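Local structure of phosphoserine aminotransferase (1W23) at residues N6-P11 and G320-N325; R58-I63 and D176-P181; Q68-Q73 and S232-N237; S101-A106 and S149-Y154. The protein catalyses the reversible, pyridoxal-phosphate-dependent transfer of an amino group from glutamate to 3-phosphohydroxypyruvate, making phosphoserine for serine biosynthesis. All blocks are in the same frame, centred on the assembly; numbering follows the deposited sequence. Where two conformers were deposited one is given.

Contact 1 (N6-P11 and G320-N325); sequences NFNAGP and GFVGLN
Asn6 and Val322 form a parallel beta bridge, their CA atoms 5.1 Å apart, and one backbone hydrogen bond joins the segments directly, from Phe7 N to Val322 O (2.9 Å). The donor lies in the carbonyl plane, but the N-H points somewhat off the line, at 138°. Past the close approach of Asn8 to Gly323, a water joins the chains, accepting from Ala9 N and donating to Gly323 O. Phe7 supplies most of the apolar contact. With CG anti to the carbonyl carbon (chi1 -71°), its side chain runs alongside those of Leu324 and Phe321, all pointing the same way: Phe7 CB meets Leu324 CD2 at 3.7 Å, and Phe7 CE1 comes up to the edge of the Phe321 ring, in its plane, at CD2 (3.7 Å). Both rings are buried and Leu349 of helix 343-359 packs on both, so large apolar groups suit the place. Asn8 lies across Val322, its OD1 3.5 Å from Val322 CG1 and equally near Gly323 CA. A CB on Gly323 would collide with that OD1 and with Phe7 C, and at its positive phi also with the preceding carbonyl O. Asn6 closes an Asx turn, Asn6 OD1 accepting from Asn8 N at 3.0 Å. Asn8 ND2 donates to Glu38 O of the second subunit, whose Met34 packs on Val322. The arrangement is a short parallel bridge tying the start of the chain to strand 321-322 of the C-terminal part, beside the second subunit, in a class-V (fold-type I) aminotransferase.

Contact 2 (R58-I63 and D176-P181); sequences RELLQI and DILSRP
Leu178 projects from a type II beta turn, Asp176 to Ser179, against Leu60 and Leu61 at the end of helix 44-61, where the helix is closed by a Schellman motif. The three leucines interlock at different angles: the side chain of Leu178 crosses that of Leu60 at about a right angle and meets Leu61 more slantwise. CG of Leu178 stands anti to its own backbone N (chi1 -163°), which sends the branch out to the helix, and its chi2 of 34° is away from the usual staggered values. Its two methyls are thereby shared out. CD1 touches Leu61 CD2 at 3.8 Å, CD2 touches Leu60 CD1 at 4.0 Å, and Leu60 CB sits 4.1 Å from both Leu178 methyls. Leu61 CD2 also comes within 4.3 Å of Arg180 O. The side chains that meet are all apolar, and no hydrogen bond crosses the contact. Branched aliphatic residues fit, because Leu251 of helix 241-256 packs on both Leu60 and Leu178. The helix end is fixed by Ile63 N bonding back to Arg58 O at 3.0 Å, with Gln62 in the positive-phi position that turns the chain away. In the other segment a salt bridge from Arg180 NH2 to Asp176 OD2 (3.0 Å) links the first residue of the turn to the one just after it, and that oxygen also accepts from Gln157 NE2. Asp176 O takes two donors from one residue: besides the backbone N, Ser179 OG bonds to Asp176 O at 2.7 Å, approaching 15° out of the carbonyl plane.

Contact 3 (Q68-Q73 and S232-N237); sequences QILFLQ and SDSLYN. With PLP (pyridoxal-5'-phosphate), chain R.
Ser234 OG is gripped from two sides: it accepts from Phe71 N at 3.0 Å in a nearly straight bond (164°), and it is hydrogen-bonded to a water 2.9 Å away. The same water lies 2.7 Å from Ile69 O and 2.8 Å from Asp233 OD1, so it links the strand to the turn. Ser234 belongs to a type I' turn, Ser232 to Leu235, that directs its CB at the strand; a chi1 of -55° then sets the hydroxyl 3.3 Å from Leu70 CA. Serine suits this place, being short enough to lie close to the backbone while offering an acceptor. With an alanine here, Phe71 N would probably be left without its acceptor and the turn less firmly held to the strand. Farther on, a second water accepts from Gln73 NE2 and donates to Asn237 OD1. Gln73 OE1 takes the backbone N of Gly74 of the second subunit. Asn237 ND2 donates to O2P of a pyridoxal phosphate (3.0 Å, 167°) that sits in the second subunit's pocket, so the contact completes a neighbouring active site. Strand 67-72, at the border of the main sheet, bonds to strand 204-209; Phe71 packs on helix 44-61, Leu70 on helix 226-231 and Leu72 on helix 75-87.

Contact 4 (S101-A106 and S149-Y154); sequences SWSEKA and SNNTIY. With PLP (pyridoxal-5'-phosphate), chain J.
Trp102 and Thr152 meet in the cofactor pocket, where each holds pyridoxal phosphate in a different way. The indole lies face-on against the pyridine ring, with the cofactor's C4 3.5 Å above the centre of the tryptophan ring system. Thr152 OG1 is hydrogen-bonded to the cofactor's O3 at 2.6 Å, and Ser175 OG is a second partner of that hydroxyl. Thr152 OG1 and Trp102 CD1 are 3.7 Å apart. Beside the indole, Ile153 CD1 approaches Trp102 NE1 obliquely (3.6 Å) and packs on Ser101 CB at 3.8 Å, a chi1 of -71° turning its branch inward. The edge of the Tyr154 ring faces Ser101 N. A water accepts from Ser103 N and donates to Asn151 OD1 (2.9 Å), an oxygen also bonded to Thr99. A leucine in place of Trp102 would lack the flat surface over the pyridine ring, and would probably leave the cofactor freer to tilt and Ile153 short of its packing partner. The chemistry suggests that the broad indole helps to set the ring plane, while the short bond to O3 helps to set its rotation and may influence the charge on that oxygen.

Overall arrangement
From the N terminus, residues 6-11 wait longest for their partner: contact 1 closes with 320-325 and encloses the other three, joining the N-terminal arm to the C-terminal part. Contact 2 next links the end of helix 44-61 to the turn at 176-181. Contact 3 starts at 68-73 within that loop and closes beyond it at 232-237, so the two cross; they touch where Ile63 packs on Ile69. It joins edge strand 67-72 to the turn after helix 226-231. Contact 4, the shortest loop, lies inside all the others, ties helix 101-111 to the segment after strand 142-148, and touches contact 2 through Ser149 and Asp176. Contacts 3 and 4 reach different cofactors of the dimer.

Contact 1 (N6-P11 and G320-N325)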
# COMPACT_ATOMS: atom_id res chain seq x y z
N ASN A 6 -18.50 -10.47 -12.67
CA ASN A 6 -17.73 -10.08 -11.49
C ASN A 6 -18.47 -9.07 -10.62
O ASN A 6 -18.43 -7.85 -10.86
CB ASN A 6 -16.38 -9.52 -11.90
CG ASN A 6 -15.49 -9.24 -10.70
OD1 ASN A 6 -15.90 -9.45 -9.57
ND2 ASN A 6 -14.28 -8.72 -10.99
N PHE A 7 -19.14 -9.58 -9.60
CA PHE A 7 -19.85 -8.81 -8.59
C PHE A 7 -19.08 -8.73 -7.27
O PHE A 7 -19.66 -8.49 -6.21
CB PHE A 7 -21.25 -9.39 -8.36
CG PHE A 7 -22.22 -9.17 -9.50
CD1 PHE A 7 -22.41 -10.09 -10.50
CD2 PHE A 7 -22.96 -7.99 -9.58
CE1 PHE A 7 -23.31 -9.87 -11.52
CE2 PHE A 7 -23.87 -7.77 -10.60
CZ PHE A 7 -24.04 -8.71 -11.58
N ASN A 8 -17.76 -8.85 -7.34
CA ASN A 8 -16.95 -8.76 -6.12
C ASN A 8 -17.10 -7.40 -5.44
O ASN A 8 -17.21 -6.34 -6.07
CB ASN A 8 -15.46 -8.98 -6.48
CG ASN A 8 -15.08 -10.42 -6.53
OD1 ASN A 8 -15.67 -11.26 -5.85
ND2 ASN A 8 -14.07 -10.75 -7.32
N ALA A 9 -17.08 -7.46 -4.09
CA ALA A 9 -17.36 -6.31 -3.24
C ALA A 9 -16.14 -5.45 -2.93
O ALA A 9 -16.31 -4.40 -2.33
CB ALA A 9 -18.00 -6.77 -1.93
N GLY A 10 -14.94 -5.90 -3.25
CA GLY A 10 -13.76 -5.11 -2.95
C GLY A 10 -12.57 -6.00 -2.65
O GLY A 10 -12.64 -6.83 -1.69
N PRO A 11 -11.45 -5.92 -3.38
CA PRO A 11 -11.34 -5.33 -4.69
C PRO A 11 -12.39 -5.91 -5.66
O PRO A 11 -13.15 -6.80 -5.31
CB PRO A 11 -9.90 -5.68 -5.11
CG PRO A 11 -9.21 -5.88 -3.83
CD PRO A 11 -10.21 -6.63 -2.97
N GLY A 320 -21.30 -18.88 -13.20
CA GLY A 320 -20.19 -17.94 -13.48
C GLY A 320 -20.26 -16.65 -12.76
O GLY A 320 -19.37 -15.81 -12.97
N PHE A 321 -21.22 -16.48 -11.83
CA PHE A 321 -21.29 -15.26 -11.03
C PHE A 321 -20.29 -15.34 -9.86
O PHE A 321 -20.23 -16.36 -9.15
CB PHE A 321 -22.70 -15.05 -10.46
CG PHE A 321 -23.72 -14.79 -11.54
CD1 PHE A 321 -24.30 -15.79 -12.28
CD2 PHE A 321 -24.09 -13.47 -11.84
CE1 PHE A 321 -25.19 -15.52 -13.29
CE2 PHE A 321 -24.95 -13.20 -12.86
CZ PHE A 321 -25.50 -14.23 -13.59
N VAL A 322 -19.54 -14.27 -9.68
CA VAL A 322 -18.49 -14.19 -8.64
C VAL A 322 -18.87 -13.11 -7.65
O VAL A 322 -19.20 -11.98 -8.03
CB VAL A 322 -17.11 -13.86 -9.31
CG1 VAL A 322 -16.05 -13.71 -8.27
CG2 VAL A 322 -16.74 -14.97 -10.28
N GLY A 323 -18.78 -13.43 -6.37
CA GLY A 323 -18.88 -12.45 -5.32
C GLY A 323 -20.22 -12.15 -4.71
O GLY A 323 -20.33 -11.23 -3.91
N LEU A 324 -21.26 -12.91 -5.08
CA LEU A 324 -22.62 -12.57 -4.62
C LEU A 324 -22.92 -12.97 -3.20
O LEU A 324 -23.95 -12.55 -2.67
CB LEU A 324 -23.64 -13.24 -5.55
CG LEU A 324 -23.75 -12.69 -6.93
CD1 LEU A 324 -24.76 -13.51 -7.76
CD2 LEU A 324 -24.17 -11.25 -6.97
N ASN A 325 -22.10 -13.77 -2.52
CA ASN A 325 -22.41 -14.09 -1.15
C ASN A 325 -22.37 -12.84 -0.29
O ASN A 325 -21.42 -12.06 -0.37
CB ASN A 325 -21.35 -15.09 -0.62
CG ASN A 325 -21.44 -16.49 -1.20
OD1 ASN A 325 -22.05 -16.78 -2.22
ND2 ASN A 325 -20.85 -17.47 -0.55
O HOH W 1 -17.76 -10.12 -2.98

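Contact 2 (R58-I63 and D176-P181)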
# COMPACT_ATOMS: atom_id res chain seq x y z
N ARG A 58 -9.52 16.09 -9.54
CA ARG A 58 -9.94 17.47 -9.34
C ARG A 58 -10.97 17.90 -10.34
O ARG A 58 -11.97 18.52 -10.01
CB ARG A 58 -8.71 18.34 -9.41
CG ARG A 58 -8.96 19.78 -9.17
CD ARG A 58 -7.66 20.58 -8.92
NE ARG A 58 -6.84 20.06 -7.78
CZ ARG A 58 -7.13 20.39 -6.51
NH1 ARG A 58 -8.09 21.19 -6.08
NH2 ARG A 58 -6.37 19.90 -5.52
N GLU A 59 -10.72 17.57 -11.62
CA GLU A 59 -11.66 17.91 -12.69
C GLU A 59 -12.96 17.13 -12.50
O GLU A 59 -14.06 17.69 -12.65
CB GLU A 59 -11.03 17.58 -14.08
CG GLU A 59 -11.90 17.77 -15.27
CD GLU A 59 -11.26 17.36 -16.60
OE1 GLU A 59 -10.12 16.84 -16.62
OE2 GLU A 59 -12.03 17.52 -17.56
N LEU A 60 -12.88 15.82 -12.26
CA LEU A 60 -14.04 14.97 -12.27
C LEU A 60 -14.96 15.26 -11.12
O LEU A 60 -16.19 15.19 -11.32
CB LEU A 60 -13.61 13.50 -12.27
CG LEU A 60 -13.03 13.00 -13.57
CD1 LEU A 60 -12.31 11.66 -13.37
CD2 LEU A 60 -14.11 12.87 -14.63
N LEU A 61 -14.44 15.56 -9.95
CA LEU A 61 -15.26 15.85 -8.77
C LEU A 61 -15.42 17.36 -8.54
O LEU A 61 -16.12 17.73 -7.61
CB LEU A 61 -14.70 15.16 -7.54
CG LEU A 61 -14.87 13.67 -7.46
CD1 LEU A 61 -14.09 13.14 -6.28
CD2 LEU A 61 -16.35 13.27 -7.32
N GLN A 62 -14.81 18.18 -9.41
CA GLN A 62 -14.85 19.63 -9.19
C GLN A 62 -14.37 20.01 -7.79
O GLN A 62 -15.03 20.67 -7.02
CB GLN A 62 -16.25 20.22 -9.51
CG GLN A 62 -16.60 20.05 -10.99
CD GLN A 62 -17.97 20.62 -11.34
OE1 GLN A 62 -18.91 19.91 -11.70
NE2 GLN A 62 -18.07 21.93 -11.26
N ILE A 63 -13.17 19.52 -7.46
CA ILE A 63 -12.56 19.79 -6.16
C ILE A 63 -12.03 21.22 -6.09
O ILE A 63 -11.23 21.59 -6.97
CB ILE A 63 -11.44 18.77 -5.86
CG1 ILE A 63 -11.98 17.34 -5.92
CG2 ILE A 63 -10.76 19.11 -4.55
CD1 ILE A 63 -10.93 16.25 -5.73
N ASP A 176 -18.67 4.48 -2.64
CA ASP A 176 -19.41 5.25 -3.64
C ASP A 176 -18.69 6.49 -4.15
O ASP A 176 -19.28 7.22 -4.96
CB ASP A 176 -20.83 5.61 -3.21
CG ASP A 176 -20.93 6.71 -2.15
OD1 ASP A 176 -19.84 7.11 -1.65
OD2 ASP A 176 -22.08 7.12 -1.85
N ILE A 177 -17.44 6.71 -3.83
CA ILE A 177 -16.76 7.92 -4.36
C ILE A 177 -16.73 7.88 -5.89
O ILE A 177 -16.43 6.88 -6.52
CB ILE A 177 -15.33 8.02 -3.80
CG1 ILE A 177 -14.69 9.35 -4.15
CG2 ILE A 177 -14.47 6.81 -4.17
CD1 ILE A 177 -13.44 9.70 -3.37
N LEU A 178 -17.03 9.03 -6.48
CA LEU A 178 -16.98 9.20 -7.95
C LEU A 178 -17.87 8.23 -8.69
O LEU A 178 -17.64 7.85 -9.82
CB LEU A 178 -15.54 9.21 -8.47
CG LEU A 178 -15.27 9.75 -9.85
CD1 LEU A 178 -16.13 10.89 -10.30
CD2 LEU A 178 -13.77 10.09 -9.99
N SER A 179 -19.04 7.96 -8.05
CA SER A 179 -20.15 7.27 -8.71
C SER A 179 -21.25 8.23 -9.17
O SER A 179 -22.22 7.79 -9.78
CB SER A 179 -20.76 6.24 -7.78
OG SER A 179 -21.31 6.83 -6.62
N ARG A 180 -21.07 9.50 -8.85
CA ARG A 180 -22.05 10.56 -9.06
C ARG A 180 -21.38 11.88 -8.77
O ARG A 180 -20.34 11.92 -8.11
CB ARG A 180 -23.29 10.35 -8.17
CG ARG A 180 -22.95 10.17 -6.70
CD ARG A 180 -24.18 9.76 -5.90
NE ARG A 180 -23.74 9.55 -4.50
CZ ARG A 180 -24.59 9.44 -3.47
NH1 ARG A 180 -25.93 9.46 -3.63
NH2 ARG A 180 -24.10 9.31 -2.22
N PRO A 181 -21.99 12.99 -9.19
CA PRO A 181 -21.43 14.30 -8.79
C PRO A 181 -21.47 14.48 -7.28
O PRO A 181 -22.33 13.93 -6.59
CB PRO A 181 -22.34 15.31 -9.52
CG PRO A 181 -22.87 14.53 -10.69
CD PRO A 181 -23.14 13.14 -10.08

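Contact 3 (Q68-Q73 and S232-N237)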
# COMPACT_ATOMS: atom_id res chain seq x y z
N GLN A 68 -6.61 19.74 -1.04
CA GLN A 68 -5.49 18.95 -1.60
C GLN A 68 -5.92 17.49 -1.64
O GLN A 68 -6.70 17.01 -0.82
CB GLN A 68 -4.22 19.13 -0.84
CG GLN A 68 -2.98 18.49 -1.57
CD GLN A 68 -1.68 18.90 -0.98
OE1 GLN A 68 -0.72 18.07 -0.84
NE2 GLN A 68 -1.61 20.16 -0.62
N ILE A 69 -5.38 16.77 -2.61
CA ILE A 69 -5.62 15.36 -2.83
C ILE A 69 -4.39 14.59 -2.33
O ILE A 69 -3.30 14.84 -2.87
CB ILE A 69 -5.89 15.10 -4.31
CG1 ILE A 69 -7.13 15.88 -4.79
CG2 ILE A 69 -6.04 13.61 -4.60
CD1 ILE A 69 -7.15 16.06 -6.30
N LEU A 70 -4.57 13.72 -1.38
CA LEU A 70 -3.52 12.86 -0.85
C LEU A 70 -3.72 11.44 -1.35
O LEU A 70 -4.86 10.97 -1.46
CB LEU A 70 -3.50 12.85 0.67
CG LEU A 70 -3.48 14.21 1.35
CD1 LEU A 70 -3.51 14.02 2.87
CD2 LEU A 70 -2.27 15.03 0.98
N PHE A 71 -2.60 10.75 -1.59
CA PHE A 71 -2.56 9.34 -1.94
C PHE A 71 -1.76 8.65 -0.83
O PHE A 71 -0.54 8.79 -0.78
CB PHE A 71 -1.90 9.10 -3.28
CG PHE A 71 -2.59 9.74 -4.47
CD1 PHE A 71 -1.85 10.27 -5.49
CD2 PHE A 71 -3.98 9.80 -4.57
CE1 PHE A 71 -2.46 10.86 -6.59
CE2 PHE A 71 -4.57 10.40 -5.67
CZ PHE A 71 -3.83 10.91 -6.69
N LEU A 72 -2.45 7.91 0.04
CA LEU A 72 -1.85 7.30 1.23
C LEU A 72 -1.96 5.79 1.16
O LEU A 72 -2.89 5.23 0.57
CB LEU A 72 -2.53 7.81 2.49
CG LEU A 72 -2.48 9.33 2.67
CD1 LEU A 72 -3.11 9.69 4.01
CD2 LEU A 72 -1.08 9.89 2.58
N GLN A 73 -1.06 5.12 1.84
CA GLN A 73 -1.15 3.68 2.10
C GLN A 73 -1.98 3.46 3.34
O GLN A 73 -2.16 4.37 4.18
CB GLN A 73 0.23 3.09 2.22
CG GLN A 73 1.10 3.22 0.99
CD GLN A 73 2.43 2.50 1.16
OE1 GLN A 73 2.44 1.27 1.33
NE2 GLN A 73 3.54 3.24 1.12
N SER A 232 4.60 17.28 1.60
CA SER A 232 5.38 16.50 0.65
C SER A 232 4.61 16.05 -0.59
O SER A 232 5.18 15.27 -1.36
CB SER A 232 5.96 15.24 1.35
OG SER A 232 4.85 14.39 1.65
N ASP A 233 3.39 16.48 -0.78
CA ASP A 233 2.57 16.06 -1.92
C ASP A 233 2.49 14.54 -2.05
O ASP A 233 2.57 13.99 -3.15
CB ASP A 233 3.07 16.68 -3.21
CG ASP A 233 2.14 16.51 -4.40
OD1 ASP A 233 0.91 16.35 -4.20
OD2 ASP A 233 2.64 16.56 -5.52
N SER A 234 2.31 13.86 -0.90
CA SER A 234 2.16 12.43 -0.86
C SER A 234 3.42 11.68 -1.37
O SER A 234 3.29 10.54 -1.81
CB SER A 234 0.88 11.94 -1.61
OG SER A 234 -0.26 12.60 -1.10
N LEU A 235 4.56 12.29 -1.25
CA LEU A 235 5.84 11.69 -1.60
C LEU A 235 6.83 11.73 -0.44
O LEU A 235 8.04 11.74 -0.63
CB LEU A 235 6.43 12.41 -2.84
CG LEU A 235 5.51 12.29 -4.08
CD1 LEU A 235 5.92 13.36 -5.10
CD2 LEU A 235 5.48 10.91 -4.68
N TYR A 236 6.32 11.75 0.79
CA TYR A 236 7.18 11.75 1.96
C TYR A 236 8.05 10.50 1.98
O TYR A 236 9.26 10.55 2.20
CB TYR A 236 6.35 11.85 3.26
CG TYR A 236 7.28 11.70 4.44
CD1 TYR A 236 8.13 12.77 4.84
CD2 TYR A 236 7.35 10.54 5.17
CE1 TYR A 236 8.97 12.60 5.92
CE2 TYR A 236 8.23 10.36 6.25
CZ TYR A 236 9.04 11.40 6.62
OH TYR A 236 9.92 11.32 7.67
N ASN A 237 7.43 9.36 1.78
CA ASN A 237 8.13 8.09 1.60
C ASN A 237 7.69 7.51 0.27
O ASN A 237 6.99 8.14 -0.53
CB ASN A 237 7.96 7.12 2.78
CG ASN A 237 6.58 6.49 2.88
OD1 ASN A 237 5.59 7.12 2.54
ND2 ASN A 237 6.54 5.26 3.38
N1 PLP R . 14.99 1.99 5.24
C2 PLP R . 15.93 1.73 4.26
C2A PLP R . 17.17 1.01 4.71
C3 PLP R . 15.69 2.15 2.95
O3 PLP R . 16.58 1.87 2.03
C4 PLP R . 14.46 2.75 2.66
C4A PLP R . 14.10 3.15 1.20
C5 PLP R . 13.56 3.04 3.68
C6 PLP R . 13.83 2.65 4.97
C5A PLP R . 12.23 3.88 3.51
O4P PLP R . 11.26 2.92 2.85
P PLP R . 9.79 3.49 2.49
O1P PLP R . 9.99 4.58 1.47
O2P PLP R . 9.21 4.02 3.76
O3P PLP R . 9.10 2.27 1.97
O HOH W 2 -0.69 15.21 -2.27
O HOH W 3 3.17 6.09 1.61

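Contact 4 (S101-A106 and S149-Y154)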
# COMPACT_ATOMS: atom_id res chain seq x y z
N SER A 101 -21.84 -1.30 9.60
CA SER A 101 -20.69 -1.87 10.28
C SER A 101 -19.45 -1.02 10.07
O SER A 101 -18.64 -0.83 11.00
CB SER A 101 -20.46 -3.35 9.73
OG SER A 101 -19.17 -3.79 10.14
N TRP A 102 -19.23 -0.50 8.85
CA TRP A 102 -18.08 0.37 8.63
C TRP A 102 -18.17 1.62 9.47
O TRP A 102 -17.11 2.12 9.94
CB TRP A 102 -17.90 0.69 7.12
CG TRP A 102 -17.49 -0.58 6.37
CD1 TRP A 102 -18.19 -1.23 5.40
CD2 TRP A 102 -16.30 -1.33 6.59
NE1 TRP A 102 -17.49 -2.33 5.00
CE2 TRP A 102 -16.33 -2.42 5.70
CE3 TRP A 102 -15.18 -1.20 7.43
CZ2 TRP A 102 -15.30 -3.36 5.65
CZ3 TRP A 102 -14.16 -2.12 7.38
CH2 TRP A 102 -14.24 -3.19 6.49
N SER A 103 -19.36 2.17 9.72
CA SER A 103 -19.47 3.30 10.64
C SER A 103 -18.99 2.91 12.06
O SER A 103 -18.30 3.66 12.74
CB SER A 103 -20.90 3.78 10.77
OG SER A 103 -21.53 4.09 9.52
N GLU A 104 -19.43 1.71 12.50
CA GLU A 104 -19.05 1.21 13.82
C GLU A 104 -17.52 1.06 13.93
O GLU A 104 -16.94 1.41 14.97
CB GLU A 104 -19.70 -0.13 14.11
CG GLU A 104 -21.19 -0.06 14.23
CD GLU A 104 -21.88 -1.39 14.46
OE1 GLU A 104 -23.10 -1.41 14.71
OE2 GLU A 104 -21.21 -2.45 14.41
N LYS A 105 -16.87 0.56 12.89
CA LYS A 105 -15.42 0.37 12.95
C LYS A 105 -14.72 1.71 13.05
O LYS A 105 -13.67 1.84 13.74
CB LYS A 105 -14.97 -0.47 11.75
CG LYS A 105 -15.13 -1.98 11.93
CD LYS A 105 -15.14 -2.71 10.58
CE LYS A 105 -13.93 -3.57 10.34
NZ LYS A 105 -13.93 -4.80 11.19
N ALA A 106 -15.22 2.75 12.38
CA ALA A 106 -14.64 4.08 12.48
C ALA A 106 -14.78 4.63 13.90
O ALA A 106 -13.84 5.16 14.50
CB ALA A 106 -15.24 5.03 11.43
N SER A 149 -20.85 7.34 3.62
CA SER A 149 -21.83 7.68 2.56
C SER A 149 -22.56 6.49 1.98
O SER A 149 -23.75 6.57 1.70
CB SER A 149 -21.09 8.44 1.44
OG SER A 149 -20.00 7.69 0.97
N ASN A 150 -21.86 5.36 1.84
CA ASN A 150 -22.40 4.13 1.30
C ASN A 150 -21.98 3.01 2.26
O ASN A 150 -20.79 2.79 2.52
CB ASN A 150 -21.92 3.91 -0.15
CG ASN A 150 -22.65 2.72 -0.79
OD1 ASN A 150 -23.81 2.92 -1.25
ND2 ASN A 150 -22.02 1.56 -0.76
N ASN A 151 -22.99 2.37 2.82
CA ASN A 151 -22.80 1.36 3.85
C ASN A 151 -22.73 0.00 3.16
O ASN A 151 -23.73 -0.67 2.88
CB ASN A 151 -23.94 1.42 4.86
CG ASN A 151 -24.00 2.84 5.41
OD1 ASN A 151 -23.16 3.20 6.24
ND2 ASN A 151 -24.96 3.62 4.97
N THR A 152 -21.48 -0.37 2.82
CA THR A 152 -21.20 -1.44 1.85
C THR A 152 -21.83 -2.77 2.24
O THR A 152 -22.21 -3.56 1.35
CB THR A 152 -19.64 -1.61 1.77
OG1 THR A 152 -19.06 -0.30 1.89
CG2 THR A 152 -19.22 -2.26 0.46
N ILE A 153 -21.86 -3.07 3.55
CA ILE A 153 -22.39 -4.35 4.02
C ILE A 153 -23.89 -4.43 4.01
O ILE A 153 -24.49 -5.50 3.77
CB ILE A 153 -21.79 -4.68 5.41
CG1 ILE A 153 -20.30 -5.04 5.23
CG2 ILE A 153 -22.57 -5.77 6.13
CD1 ILE A 153 -19.45 -5.02 6.48
N TYR A 154 -24.54 -3.30 4.29
CA TYR A 154 -26.01 -3.21 4.44
C TYR A 154 -26.72 -2.75 3.19
O TYR A 154 -27.95 -2.92 3.09
CB TYR A 154 -26.35 -2.32 5.66
CG TYR A 154 -26.03 -3.09 6.94
CD1 TYR A 154 -24.83 -2.93 7.58
CD2 TYR A 154 -26.92 -4.00 7.42
CE1 TYR A 154 -24.54 -3.67 8.74
CE2 TYR A 154 -26.64 -4.73 8.58
CZ TYR A 154 -25.44 -4.54 9.22
OH TYR A 154 -25.14 -5.29 10.37
N1 PLP J . -15.12 1.64 4.69
C2 PLP J . -16.01 1.15 3.75
C2A PLP J . -17.26 1.91 3.54
C3 PLP J . -15.69 -0.00 3.04
O3 PLP J . -16.51 -0.46 2.13
C4 PLP J . -14.45 -0.69 3.31
C4A PLP J . -14.09 -1.88 2.49
C5 PLP J . -13.58 -0.14 4.27
C6 PLP J . -13.95 1.00 4.95
C5A PLP J . -12.28 -0.79 4.64
O4P PLP J . -11.27 -0.46 3.61
P PLP J . -9.78 -1.11 3.73
O1P PLP J . -9.95 -2.60 3.64
O2P PLP J . -9.21 -0.68 5.07
O3P PLP J . -9.08 -0.45 2.56
O HOH W 4 -21.17 1.60 7.54